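Local coordinates for intracellular exo-alpha-(1->5)-L-arabinofuranosidase (Bifidobacterium longum, PDB 2Y2W), which hydrolyses terminal alpha-(1->5)-linked L-arabinofuranosyl residues of arabinans, and is also active on wheat arabinoxylan, during plant cell-wall breakdown, at residues D[103-108]-D[432-437]. Residues are numbered along the deposited sequence; the frame is centred on the assembly and turned at random.
Sequences LGVTCV and YPFAEA
Phe434 reaches from helix 431-440 to the C-terminal end of helix 94-103, where its ring meets Leu103 and Val105; Pro433, just before it in the helix, points the other way, onto Leu518 and Trp559 of the beta-sheet domain. In Phe434, CG anti to the backbone N (chi1 -167°) carries the ring out to Leu103, whose side chain it crosses at about a right angle. Leu103 presents one methyl, CD1 lying 3.5 Å from Phe434 CD1, while its CG sits 3.6 Å from the same ring carbon. Leu103 O comes to the ring edge, near its plane, 3.4 Å from Phe434 CD1. Farther along the ring, Val105 CG2 approaches Phe434 CE1 obliquely at 4.2 Å. Gly104, at positive phi (81°), ends helix 94-103 in a Schellman motif; strand 107-110, the second of the (beta/alpha)8 barrel of this family 51 hydrolase, begins three residues later, whereas helix 431-440 leads into strand 444-456 of the beta-sheet domain. Met392 of helix 382-397 also packs on Phe434, and an alanine here would probably take the ring away from Leu103 CD1 and Val105 CG2 and open a gap beside that methionine. Ala435 brings the backbones close, its CA 4.5 Å from Leu103 CA. Its CA-H is directed at Leu103 O in a nearly straight CA-H...O contact (Ala435 CA to Leu103 O 3.5 Å, 162° at the hydrogen), and Ala435 CB lies 4.2 Å from that oxygen.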
ATOM      1  N   LEU D 103     -38.013  -4.609  18.384  1.00 27.89           N
ATOM      2  CA  LEU D 103     -37.199  -5.739  17.948  1.00 27.74           C
ATOM      3  C   LEU D 103     -36.137  -6.126  18.976  1.00 27.68           C
ATOM      4  O   LEU D 103     -35.720  -7.281  19.033  1.00 27.76           O
ATOM      5  CB  LEU D 103     -36.556  -5.444  16.588  1.00 27.80           C
ATOM      6  CG  LEU D 103     -35.865  -6.565  15.806  1.00 27.57           C
ATOM      7  CD1 LEU D 103     -36.801  -7.739  15.538  1.00 27.55           C
ATOM      8  CD2 LEU D 103     -35.310  -6.017  14.506  1.00 27.43           C
ATOM      9  N   GLY D 104     -35.705  -5.161  19.783  1.00 27.68           N
ATOM     10  CA  GLY D 104     -34.742  -5.419  20.854  1.00 27.59           C
ATOM     11  C   GLY D 104     -33.299  -5.479  20.387  1.00 27.66           C
ATOM     12  O   GLY D 104     -32.490  -6.215  20.951  1.00 27.87           O
ATOM     13  N   VAL D 105     -32.979  -4.705  19.352  1.00 27.62           N
ATOM     14  CA  VAL D 105     -31.606  -4.573  18.865  1.00 27.34           C
ATOM     15  C   VAL D 105     -30.801  -3.721  19.851  1.00 27.16           C
ATOM     16  O   VAL D 105     -31.261  -2.665  20.286  1.00 27.17           O
ATOM     17  CB  VAL D 105     -31.558  -3.943  17.444  1.00 27.54           C
ATOM     18  CG1 VAL D 105     -30.127  -3.907  16.909  1.00 27.34           C
ATOM     19  CG2 VAL D 105     -32.465  -4.708  16.479  1.00 27.21           C
ATOM     20  N   THR D 106     -29.605  -4.193  20.196  1.00 26.88           N
ATOM     21  CA  THR D 106     -28.756  -3.535  21.192  1.00 26.50           C
ATOM     22  C   THR D 106     -27.544  -2.842  20.575  1.00 26.25           C
ATOM     23  O   THR D 106     -27.025  -1.873  21.129  1.00 26.25           O
ATOM     24  CB  THR D 106     -28.229  -4.547  22.218  1.00 26.53           C
ATOM     25  OG1 THR D 106     -27.554  -5.605  21.527  1.00 26.72           O
ATOM     26  CG2 THR D 106     -29.368  -5.124  23.055  1.00 26.34           C
ATOM     27  N   CYS D 107     -27.089  -3.362  19.439  1.00 25.98           N
ATOM     28  CA  CYS D 107     -25.862  -2.903  18.797  1.00 25.64           C
ATOM     29  C   CYS D 107     -26.009  -3.030  17.290  1.00 25.47           C
ATOM     30  O   CYS D 107     -26.407  -4.075  16.789  1.00 25.49           O
ATOM     31  CB  CYS D 107     -24.671  -3.734  19.285  1.00 25.64           C
ATOM     32  SG  CYS D 107     -23.088  -3.318  18.524  1.00 25.41           S
ATOM     33  N   VAL D 108     -25.688  -1.959  16.571  1.00 25.29           N
ATOM     34  CA  VAL D 108     -25.879  -1.922  15.123  1.00 25.09           C
ATOM     35  C   VAL D 108     -24.560  -1.687  14.392  1.00 24.94           C
ATOM     36  O   VAL D 108     -23.812  -0.760  14.717  1.00 25.05           O
ATOM     37  CB  VAL D 108     -26.910  -0.840  14.702  1.00 25.14           C
ATOM     38  CG1 VAL D 108     -27.212  -0.937  13.211  1.00 25.26           C
ATOM     39  CG2 VAL D 108     -28.195  -0.970  15.504  1.00 24.87           C
ATOM     40  N   TYR D 432     -40.531 -11.685  14.476  1.00 32.84           N
ATOM     41  CA  TYR D 432     -41.109 -12.238  15.702  1.00 32.76           C
ATOM     42  C   TYR D 432     -40.215 -13.206  16.497  1.00 32.86           C
ATOM     43  O   TYR D 432     -40.230 -13.164  17.727  1.00 32.94           O
ATOM     44  CB  TYR D 432     -42.483 -12.858  15.410  1.00 32.59           C
ATOM     45  CG  TYR D 432     -43.467 -11.890  14.778  1.00 32.26           C
ATOM     46  CD1 TYR D 432     -44.164 -10.964  15.556  1.00 31.83           C
ATOM     47  CD2 TYR D 432     -43.696 -11.895  13.401  1.00 31.86           C
ATOM     48  CE1 TYR D 432     -45.069 -10.070  14.981  1.00 31.45           C
ATOM     49  CE2 TYR D 432     -44.598 -11.002  12.814  1.00 31.28           C
ATOM     50  CZ  TYR D 432     -45.280 -10.094  13.611  1.00 31.27           C
ATOM     51  OH  TYR D 432     -46.177  -9.211  13.043  1.00 30.81           O
ATOM     52  N   PRO D 433     -39.442 -14.080  15.813  1.00 33.00           N
ATOM     53  CA  PRO D 433     -38.519 -14.925  16.578  1.00 33.17           C
ATOM     54  C   PRO D 433     -37.359 -14.146  17.191  1.00 33.39           C
ATOM     55  O   PRO D 433     -36.847 -14.536  18.245  1.00 33.46           O
ATOM     56  CB  PRO D 433     -37.992 -15.920  15.534  1.00 33.09           C
ATOM     57  CG  PRO D 433     -38.967 -15.876  14.429  1.00 33.04           C
ATOM     58  CD  PRO D 433     -39.468 -14.471  14.394  1.00 32.99           C
ATOM     59  N   PHE D 434     -36.952 -13.060  16.532  1.00 33.57           N
ATOM     60  CA  PHE D 434     -35.862 -12.218  17.023  1.00 33.71           C
ATOM     61  C   PHE D 434     -36.294 -11.416  18.249  1.00 33.96           C
ATOM     62  O   PHE D 434     -35.604 -11.423  19.271  1.00 33.97           O
ATOM     63  CB  PHE D 434     -35.347 -11.285  15.920  1.00 33.57           C
ATOM     64  CG  PHE D 434     -34.042 -10.616  16.255  1.00 33.24           C
ATOM     65  CD1 PHE D 434     -34.015  -9.406  16.943  1.00 32.96           C
ATOM     66  CD2 PHE D 434     -32.834 -11.201  15.886  1.00 33.02           C
ATOM     67  CE1 PHE D 434     -32.810  -8.785  17.256  1.00 32.88           C
ATOM     68  CE2 PHE D 434     -31.620 -10.590  16.194  1.00 32.81           C
ATOM     69  CZ  PHE D 434     -31.608  -9.379  16.880  1.00 32.85           C
ATOM     70  N   ALA D 435     -37.436 -10.738  18.140  1.00 34.31           N
ATOM     71  CA  ALA D 435     -37.989  -9.935  19.234  1.00 34.68           C
ATOM     72  C   ALA D 435     -38.110 -10.726  20.542  1.00 35.03           C
ATOM     73  O   ALA D 435     -37.641 -10.274  21.588  1.00 35.14           O
ATOM     74  CB  ALA D 435     -39.335  -9.351  18.833  1.00 34.61           C
ATOM     75  N   GLU D 436     -38.721 -11.907  20.470  1.00 35.42           N
ATOM     76  CA  GLU D 436     -38.889 -12.771  21.639  1.00 35.92           C
ATOM     77  C   GLU D 436     -37.569 -13.147  22.302  1.00 36.18           C
ATOM     78  O   GLU D 436     -37.452 -13.096  23.529  1.00 36.17           O
ATOM     79  CB  GLU D 436     -39.674 -14.034  21.277  1.00 35.97           C
ATOM     80  CG  GLU D 436     -41.154 -13.957  21.629  1.00 36.53           C
ATOM     81  CD  GLU D 436     -41.410 -13.973  23.130  1.00 36.98           C
ATOM     82  OE1 GLU D 436     -40.669 -14.665  23.864  1.00 36.99           O
ATOM     83  OE2 GLU D 436     -42.362 -13.296  23.574  1.00 37.47           O
ATOM     84  N   ALA D 437     -36.582 -13.522  21.491  1.00 36.57           N
ATOM     85  CA  ALA D 437     -35.262 -13.871  21.998  1.00 36.94           C
ATOM     86  C   ALA D 437     -34.559 -12.644  22.575  1.00 37.30           C
ATOM     87  O   ALA D 437     -33.926 -12.725  23.625  1.00 37.29           O
ATOM     88  CB  ALA D 437     -34.424 -14.510  20.908  1.00 36.88           C
TER